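Local coordinates for protein isomaltodextranase (Arthrobacter globiformis, PDB 5AWO) that hydrolyses the alpha-1,6-glucosidic linkages of dextran-type polysaccharides, releasing successive isomaltose units from the non-reducing ends of the chains, at residues R145-F159 with Y170-Y182. Sequence-based numbering, arbitrary orientation.
Sequences RPDVKIADLVVPGDF and YWLDVTKSGAKEY
R145 reaches E181 and S177 through its guanidinium. NH1 gives a salt bridge to E181 OE2 (3.0 Å), entering from above the carboxylate plane; the guanidinium and carboxylate planes stand 78° apart. NH2 donates to S177 OG. D147 takes NE and NH2 side-on, one to each oxygen. The chain bends at chi2 (-66°) and chi3 (-57°), which turns the NH1 edge toward E181 OE2. With an alanine in its place, E181 and D147 would probably lose their shared positive partner, and S177 OG this donor.

Further along, backbone groups pair directly. D173 N donates to L153 O (2.9 Å), and W171 N to D158 O (3.0 Å). Three waters bridge the segments. One donates to D152 O and S177 O. Another accepts from V155 N and donates to W171 O and D158 OD2; H221 also bonds that carboxylate oxygen. The third joins G157 N to Y170 OH.

Apolar groups pack in two patches. In the middle, L153 CD1 covers a face of Y182, whose hydroxyl bonds W129 O. At the far end, V154 CG2 sits over one face of the Y170 ring, 3.9 Å from its centroid. F159 CE1 lies over the opposite face.

W171 stacks on W129, and its side chain lies about 8 Å from that of D201, the probable nucleophile. The contact thus joins segment 145-159 to strand 169-172 and helix 179-192 of the GH27 catalytic domain. The R145-D147-E181 network holds one end; direct backbone bonds, waters and the K176-D173 salt bridge serve polar groups along the rest.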
ATOM      1  N   ARG A 145      22.729  19.215 -17.021  1.00 15.99           N
ATOM      2  CA  ARG A 145      23.473  20.202 -16.243  1.00 15.90           C
ATOM      3  C   ARG A 145      24.968  19.906 -16.363  1.00 16.26           C
ATOM      4  O   ARG A 145      25.613  19.473 -15.397  1.00 16.42           O
ATOM      5  CB  ARG A 145      23.019  20.224 -14.776  1.00 16.67           C
ATOM      6  CG  ARG A 145      21.610  20.757 -14.561  1.00 16.87           C
ATOM      7  CD  ARG A 145      21.466  22.220 -14.915  1.00 17.30           C
ATOM      8  NE  ARG A 145      22.400  23.034 -14.153  1.00 16.88           N
ATOM      9  CZ  ARG A 145      22.146  23.586 -12.966  1.00 18.73           C
ATOM     10  NH1 ARG A 145      20.963  23.437 -12.354  1.00 19.82           N
ATOM     11  NH2 ARG A 145      23.079  24.314 -12.372  1.00 19.72           N
ATOM     12  N   PRO A 146      25.526  20.152 -17.564  1.00 16.16           N
ATOM     13  CA  PRO A 146      26.963  19.896 -17.801  1.00 16.30           C
ATOM     14  C   PRO A 146      27.879  20.736 -16.914  1.00 17.22           C
ATOM     15  O   PRO A 146      29.058  20.413 -16.783  1.00 18.29           O
ATOM     16  CB  PRO A 146      27.129  20.221 -19.291  1.00 16.48           C
ATOM     17  CG  PRO A 146      26.052  21.221 -19.552  1.00 16.50           C
ATOM     18  CD  PRO A 146      24.872  20.703 -18.764  1.00 16.25           C
ATOM     19  N   ASP A 147      27.325  21.776 -16.292  1.00 16.07           N
ATOM     20  CA  ASP A 147      28.045  22.594 -15.325  1.00 16.34           C
ATOM     21  C   ASP A 147      28.231  21.944 -13.948  1.00 16.95           C
ATOM     22  O   ASP A 147      28.938  22.487 -13.108  1.00 16.94           O
ATOM     23  CB  ASP A 147      27.366  23.952 -15.185  1.00 16.76           C
ATOM     24  CG  ASP A 147      25.904  23.844 -14.700  1.00 17.40           C
ATOM     25  OD1 ASP A 147      25.171  22.944 -15.173  1.00 16.40           O
ATOM     26  OD2 ASP A 147      25.466  24.682 -13.872  1.00 18.08           O
ATOM     27  N   VAL A 148      27.544  20.832 -13.682  1.00 16.48           N
ATOM     28  CA  VAL A 148      27.621  20.176 -12.373  1.00 17.06           C
ATOM     29  C   VAL A 148      28.236  18.790 -12.544  1.00 16.68           C
ATOM     30  O   VAL A 148      27.623  17.892 -13.117  1.00 17.00           O
ATOM     31  CB  VAL A 148      26.246  20.056 -11.705  1.00 16.54           C
ATOM     32  CG1 VAL A 148      26.373  19.451 -10.302  1.00 16.73           C
ATOM     33  CG2 VAL A 148      25.562  21.415 -11.620  1.00 17.10           C
ATOM     34  N   LYS A 149      29.455  18.595 -12.053  1.00 16.75           N
ATOM     35  CA  LYS A 149      30.053  17.261 -12.018  1.00 17.49           C
ATOM     36  C   LYS A 149      29.317  16.437 -10.965  1.00 17.04           C
ATOM     37  O   LYS A 149      28.811  16.985  -9.992  1.00 16.91           O
ATOM     38  CB  LYS A 149      31.522  17.342 -11.638  1.00 19.24           C
ATOM     39  CG  LYS A 149      32.390  18.045 -12.683  1.00 21.85           C
ATOM     40  CD  LYS A 149      33.799  18.290 -12.176  1.00 25.81           C
ATOM     41  CE  LYS A 149      33.820  19.159 -10.926  1.00 29.82           C
ATOM     42  NZ  LYS A 149      33.166  20.488 -11.117  1.00 33.51           N
ATOM     43  N   ILE A 150      29.281  15.130 -11.151  1.00 16.85           N
ATOM     44  CA  ILE A 150      28.708  14.256 -10.109  1.00 17.25           C
ATOM     45  C   ILE A 150      29.419  14.496  -8.779  1.00 17.25           C
ATOM     46  O   ILE A 150      28.801  14.504  -7.720  1.00 17.27           O
ATOM     47  CB  ILE A 150      28.719  12.799 -10.562  1.00 16.73           C
ATOM     48  CG1 ILE A 150      27.900  12.607 -11.844  1.00 17.53           C
ATOM     49  CG2 ILE A 150      28.171  11.894  -9.461  1.00 17.85           C
ATOM     50  CD1 ILE A 150      26.510  13.186 -11.793  1.00 18.08           C
ATOM     51  N   ALA A 151      30.732  14.784  -8.853  1.00 18.37           N
ATOM     52  CA  ALA A 151      31.528  15.139  -7.686  1.00 19.32           C
ATOM     53  C   ALA A 151      30.996  16.327  -6.884  1.00 19.80           C
ATOM     54  O   ALA A 151      31.245  16.409  -5.678  1.00 21.64           O
ATOM     55  CB  ALA A 151      32.962  15.433  -8.102  1.00 20.78           C
ATOM     56  N   ASP A 152      30.281  17.238  -7.557  1.00 18.59           N
ATOM     57  CA  ASP A 152      29.752  18.461  -6.980  1.00 20.95           C
ATOM     58  C   ASP A 152      28.414  18.251  -6.227  1.00 20.00           C
ATOM     59  O   ASP A 152      27.820  19.198  -5.743  1.00 21.23           O
ATOM     60  CB  ASP A 152      29.534  19.528  -8.099  1.00 21.83           C
ATOM     61  CG  ASP A 152      30.826  19.926  -8.836  1.00 23.86           C
ATOM     62  OD1 ASP A 152      31.910  19.903  -8.234  1.00 23.73           O
ATOM     63  OD2 ASP A 152      30.754  20.267 -10.037  1.00 25.18           O
ATOM     64  N   LEU A 153      27.947  17.006  -6.138  1.00 18.19           N
ATOM     65  CA  LEU A 153      26.656  16.684  -5.511  1.00 18.31           C
ATOM     66  C   LEU A 153      26.730  16.198  -4.070  1.00 19.06           C
ATOM     67  O   LEU A 153      25.693  15.964  -3.452  1.00 19.33           O
ATOM     68  CB  LEU A 153      25.976  15.570  -6.329  1.00 17.66           C
ATOM     69  CG  LEU A 153      25.538  15.974  -7.738  1.00 17.94           C
ATOM     70  CD1 LEU A 153      24.955  14.750  -8.437  1.00 18.41           C
ATOM     71  CD2 LEU A 153      24.557  17.129  -7.733  1.00 18.13           C
ATOM     72  N   VAL A 154      27.933  16.001  -3.547  1.00 18.73           N
ATOM     73  CA  VAL A 154      28.096  15.350  -2.245  1.00 18.91           C
ATOM     74  C   VAL A 154      28.913  16.163  -1.242  1.00 20.03           C
ATOM     75  O   VAL A 154      29.783  16.954  -1.611  1.00 21.95           O
ATOM     76  CB  VAL A 154      28.711  13.955  -2.420  1.00 18.57           C
ATOM     77  CG1 VAL A 154      27.837  13.138  -3.362  1.00 19.30           C
ATOM     78  CG2 VAL A 154      30.154  14.002  -2.903  1.00 19.23           C
ATOM     79  N   VAL A 155      28.629  15.948   0.032  1.00 19.87           N
ATOM     80  CA  VAL A 155      29.472  16.472   1.123  1.00 20.40           C
ATOM     81  C   VAL A 155      30.600  15.483   1.361  1.00 20.36           C
ATOM     82  O   VAL A 155      30.374  14.285   1.458  1.00 20.41           O
ATOM     83  CB  VAL A 155      28.635  16.686   2.391  1.00 20.68           C
ATOM     84  CG1 VAL A 155      29.527  17.093   3.568  1.00 21.31           C
ATOM     85  CG2 VAL A 155      27.568  17.731   2.140  1.00 20.62           C
ATOM     86  N   PRO A 156      31.856  15.966   1.433  1.00 21.36           N
ATOM     87  CA  PRO A 156      32.951  15.048   1.704  1.00 21.39           C
ATOM     88  C   PRO A 156      32.694  14.198   2.948  1.00 20.79           C
ATOM     89  O   PRO A 156      32.277  14.722   3.973  1.00 20.91           O
ATOM     90  CB  PRO A 156      34.147  15.987   1.923  1.00 22.97           C
ATOM     91  CG  PRO A 156      33.836  17.150   1.059  1.00 23.57           C
ATOM     92  CD  PRO A 156      32.343  17.326   1.101  1.00 22.90           C
ATOM     93  N   GLY A 157      32.909  12.892   2.824  1.00 20.31           N
ATOM     94  CA  GLY A 157      32.722  11.984   3.938  1.00 20.87           C
ATOM     95  C   GLY A 157      31.303  11.516   4.213  1.00 20.74           C
ATOM     96  O   GLY A 157      31.118  10.670   5.069  1.00 20.60           O
ATOM     97  N   ASP A 158      30.315  12.039   3.485  1.00 19.96           N
ATOM     98  CA  ASP A 158      28.895  11.788   3.817  1.00 18.25           C
ATOM     99  C   ASP A 158      28.448  10.492   3.112  1.00 18.90           C
ATOM    100  O   ASP A 158      27.678  10.511   2.148  1.00 17.30           O
ATOM    101  CB  ASP A 158      28.029  13.006   3.432  1.00 18.69           C
ATOM    102  CG  ASP A 158      26.574  12.877   3.850  1.00 18.30           C
ATOM    103  OD1 ASP A 158      26.185  11.869   4.471  1.00 18.81           O
ATOM    104  OD2 ASP A 158      25.791  13.797   3.551  1.00 18.81           O
ATOM    105  N   PHE A 159      28.988   9.372   3.590  1.00 17.66           N
ATOM    106  CA  PHE A 159      28.725   8.052   3.040  1.00 17.22           C
ATOM    107  C   PHE A 159      27.504   7.425   3.672  1.00 17.63           C
ATOM    108  O   PHE A 159      27.237   7.570   4.882  1.00 18.36           O
ATOM    109  CB  PHE A 159      29.890   7.086   3.254  1.00 18.09           C
ATOM    110  CG  PHE A 159      31.107   7.464   2.471  1.00 18.59           C
ATOM    111  CD1 PHE A 159      31.123   7.358   1.082  1.00 19.73           C
ATOM    112  CD2 PHE A 159      32.224   7.937   3.111  1.00 21.11           C
ATOM    113  CE1 PHE A 159      32.246   7.726   0.347  1.00 21.42           C
ATOM    114  CE2 PHE A 159      33.360   8.282   2.379  1.00 21.78           C
ATOM    115  CZ  PHE A 159      33.367   8.182   1.012  1.00 20.99           C
ATOM    116  N   TYR A 170      27.737   7.607  -1.565  1.00 16.08           N
ATOM    117  CA  TYR A 170      27.423   8.822  -0.862  1.00 16.97           C
ATOM    118  C   TYR A 170      25.931   9.009  -0.743  1.00 16.43           C
ATOM    119  O   TYR A 170      25.181   8.561  -1.623  1.00 16.60           O
ATOM    120  CB  TYR A 170      27.960  10.051  -1.615  1.00 17.10           C
ATOM    121  CG  TYR A 170      29.449  10.228  -1.587  1.00 17.78           C
ATOM    122  CD1 TYR A 170      30.262   9.659  -2.559  1.00 18.15           C
ATOM    123  CD2 TYR A 170      30.054  10.984  -0.590  1.00 18.33           C
ATOM    124  CE1 TYR A 170      31.646   9.823  -2.522  1.00 18.31           C
ATOM    125  CE2 TYR A 170      31.433  11.152  -0.554  1.00 19.01           C
ATOM    126  CZ  TYR A 170      32.212  10.573  -1.528  1.00 20.43           C
ATOM    127  OH  TYR A 170      33.590  10.738  -1.498  1.00 21.87           O
ATOM    128  N   TRP A 171      25.484   9.717   0.283  1.00 16.48           N
ATOM    129  CA  TRP A 171      24.174  10.314   0.241  1.00 16.58           C
ATOM    130  C   TRP A 171      24.280  11.666  -0.469  1.00 17.33           C
ATOM    131  O   TRP A 171      25.162  12.471  -0.177  1.00 18.89           O
ATOM    132  CB  TRP A 171      23.610  10.546   1.638  1.00 16.16           C
ATOM    133  CG  TRP A 171      23.056   9.332   2.331  1.00 15.77           C
ATOM    134  CD1 TRP A 171      23.415   8.865   3.569  1.00 15.82           C
ATOM    135  CD2 TRP A 171      21.986   8.487   1.883  1.00 15.30           C
ATOM    136  NE1 TRP A 171      22.675   7.774   3.891  1.00 15.89           N
ATOM    137  CE2 TRP A 171      21.781   7.517   2.885  1.00 15.32           C
ATOM    138  CE3 TRP A 171      21.187   8.452   0.741  1.00 15.64           C
ATOM    139  CZ2 TRP A 171      20.800   6.517   2.780  1.00 15.80           C
ATOM    140  CZ3 TRP A 171      20.210   7.460   0.633  1.00 16.05           C
ATOM    141  CH2 TRP A 171      20.032   6.494   1.642  1.00 16.14           C
ATOM    142  N   LEU A 172      23.378  11.894  -1.407  1.00 16.23           N
ATOM    143  CA  LEU A 172      23.270  13.163  -2.119  1.00 17.06           C
ATOM    144  C   LEU A 172      23.014  14.307  -1.185  1.00 17.72           C
ATOM    145  O   LEU A 172      22.252  14.176  -0.257  1.00 16.54           O
ATOM    146  CB  LEU A 172      22.111  13.052  -3.118  1.00 18.32           C
ATOM    147  CG  LEU A 172      21.685  14.347  -3.826  1.00 20.38           C
ATOM    148  CD1 LEU A 172      22.784  14.741  -4.772  1.00 21.52           C
ATOM    149  CD2 LEU A 172      20.368  14.142  -4.551  1.00 21.47           C
ATOM    150  N   ASP A 173      23.660  15.449  -1.443  1.00 17.02           N
ATOM    151  CA  ASP A 173      23.327  16.696  -0.773  1.00 17.21           C
ATOM    152  C   ASP A 173      22.311  17.461  -1.608  1.00 16.90           C
ATOM    153  O   ASP A 173      22.649  18.082  -2.624  1.00 16.34           O
ATOM    154  CB  ASP A 173      24.571  17.545  -0.550  1.00 18.27           C
ATOM    155  CG  ASP A 173      24.262  18.834   0.184  1.00 18.45           C
ATOM    156  OD1 ASP A 173      23.096  19.137   0.504  1.00 19.78           O
ATOM    157  OD2 ASP A 173      25.245  19.560   0.435  1.00 22.18           O
ATOM    158  N   VAL A 174      21.051  17.403  -1.193  1.00 16.56           N
ATOM    159  CA  VAL A 174      19.957  18.023  -1.950  1.00 17.96           C
ATOM    160  C   VAL A 174      20.015  19.552  -2.002  1.00 18.27           C
ATOM    161  O   VAL A 174      19.252  20.169  -2.763  1.00 18.87           O
ATOM    162  CB  VAL A 174      18.548  17.550  -1.491  1.00 19.13           C
ATOM    163  CG1 VAL A 174      18.431  16.042  -1.597  1.00 19.29           C
ATOM    164  CG2 VAL A 174      18.225  18.029  -0.083  1.00 20.60           C
ATOM    165  N   THR A 175      20.894  20.160  -1.214  1.00 18.00           N
ATOM    166  CA  THR A 175      21.084  21.620  -1.270  1.00 19.52           C
ATOM    167  C   THR A 175      22.081  22.030  -2.365  1.00 20.18           C
ATOM    168  O   THR A 175      22.243  23.231  -2.621  1.00 20.58           O
ATOM    169  CB  THR A 175      21.543  22.182   0.101  1.00 20.48           C
ATOM    170  OG1 THR A 175      22.911  21.838   0.352  1.00 20.49           O
ATOM    171  CG2 THR A 175      20.653  21.695   1.232  1.00 22.33           C
ATOM    172  N   LYS A 176      22.754  21.080  -3.005  1.00 18.57           N
ATOM    173  CA  LYS A 176      23.735  21.410  -4.050  1.00 19.15           C
ATOM    174  C   LYS A 176      23.074  21.702  -5.382  1.00 17.91           C
ATOM    175  O   LYS A 176      22.072  21.070  -5.762  1.00 16.55           O
ATOM    176  CB  LYS A 176      24.694  20.243  -4.266  1.00 20.38           C
ATOM    177  CG  LYS A 176      25.635  20.002  -3.102  1.00 23.67           C
ATOM    178  CD  LYS A 176      26.786  20.996  -3.100  1.00 24.40           C
ATOM    179  CE  LYS A 176      27.903  20.576  -2.140  1.00 25.87           C
ATOM    180  NZ  LYS A 176      27.522  20.759  -0.716  1.00 25.62           N
ATOM    181  N   SER A 177      23.644  22.626  -6.150  1.00 17.55           N
ATOM    182  CA  SER A 177      23.127  22.856  -7.495  1.00 18.36           C
ATOM    183  C   SER A 177      23.218  21.567  -8.296  1.00 17.38           C
ATOM    184  O   SER A 177      24.210  20.845  -8.217  1.00 18.33           O
ATOM    185  CB  SER A 177      23.922  23.956  -8.202  1.00 19.54           C
ATOM    186  OG  SER A 177      23.244  24.392  -9.350  1.00 22.44           O
ATOM    187  N   GLY A 178      22.169  21.272  -9.052  1.00 16.70           N
ATOM    188  CA  GLY A 178      22.113  20.068  -9.873  1.00 17.92           C
ATOM    189  C   GLY A 178      21.421  18.887  -9.202  1.00 17.39           C
ATOM    190  O   GLY A 178      21.149  17.894  -9.878  1.00 17.03           O
ATOM    191  N   ALA A 179      21.121  18.995  -7.910  1.00 16.50           N
ATOM    192  CA  ALA A 179      20.571  17.850  -7.169  1.00 15.90           C
ATOM    193  C   ALA A 179      19.233  17.399  -7.729  1.00 15.88           C
ATOM    194  O   ALA A 179      19.018  16.190  -7.935  1.00 15.69           O
ATOM    195  CB  ALA A 179      20.445  18.189  -5.708  1.00 15.83           C
ATOM    196  N   LYS A 180      18.321  18.327  -7.969  1.00 14.95           N
ATOM    197  CA  LYS A 180      17.006  17.941  -8.489  1.00 15.14           C
ATOM    198  C   LYS A 180      17.127  17.225  -9.824  1.00 15.81           C
ATOM    199  O   LYS A 180      16.484  16.195 -10.066  1.00 15.38           O
ATOM    200  CB  LYS A 180      16.065  19.148  -8.602  1.00 16.55           C
ATOM    201  CG  LYS A 180      14.641  18.812  -9.054  1.00 17.69           C
ATOM    202  CD  LYS A 180      13.704  20.029  -9.016  1.00 20.54           C
ATOM    203  CE  LYS A 180      12.280  19.724  -9.476  1.00 22.96           C
ATOM    204  NZ  LYS A 180      11.390  20.906  -9.230  1.00 26.08           N
ATOM    205  N   GLU A 181      17.924  17.782 -10.729  1.00 15.18           N
ATOM    206  CA  GLU A 181      18.091  17.195 -12.038  1.00 14.57           C
ATOM    207  C   GLU A 181      18.684  15.788 -11.925  1.00 14.02           C
ATOM    208  O   GLU A 181      18.321  14.899 -12.672  1.00 14.87           O
ATOM    209  CB  GLU A 181      18.998  18.094 -12.914  1.00 14.41           C
ATOM    210  CG  GLU A 181      18.363  19.429 -13.321  1.00 15.85           C
ATOM    211  CD  GLU A 181      18.666  20.577 -12.397  1.00 16.47           C
ATOM    212  OE1 GLU A 181      19.010  20.380 -11.204  1.00 15.95           O
ATOM    213  OE2 GLU A 181      18.532  21.765 -12.875  1.00 17.22           O
ATOM    214  N   TYR A 182      19.625  15.614 -11.009  1.00 14.48           N
ATOM    215  CA  TYR A 182      20.230  14.284 -10.785  1.00 14.89           C
ATOM    216  C   TYR A 182      19.172  13.288 -10.294  1.00 13.86           C
ATOM    217  O   TYR A 182      19.004  12.231 -10.897  1.00 14.73           O
ATOM    218  CB  TYR A 182      21.370  14.383  -9.786  1.00 15.17           C
ATOM    219  CG  TYR A 182      21.926  13.038  -9.424  1.00 15.28           C
ATOM    220  CD1 TYR A 182      22.938  12.448 -10.167  1.00 15.62           C
ATOM    221  CD2 TYR A 182      21.442  12.346  -8.322  1.00 16.05           C
ATOM    222  CE1 TYR A 182      23.469  11.208  -9.820  1.00 15.65           C
ATOM    223  CE2 TYR A 182      21.965  11.101  -7.965  1.00 16.98           C
ATOM    224  CZ  TYR A 182      22.959  10.537  -8.728  1.00 16.79           C
ATOM    225  OH  TYR A 182      23.532   9.314  -8.374  1.00 18.86           O
TER
HETATM  226  O   HOH W   1      26.734  21.489  -7.312  1.00 22.87           O
HETATM  227  O   HOH W   2      26.188  14.754   0.896  1.00 20.82           O
HETATM  228  O   HOH W   3      34.530  12.035   0.645  1.00 24.59           O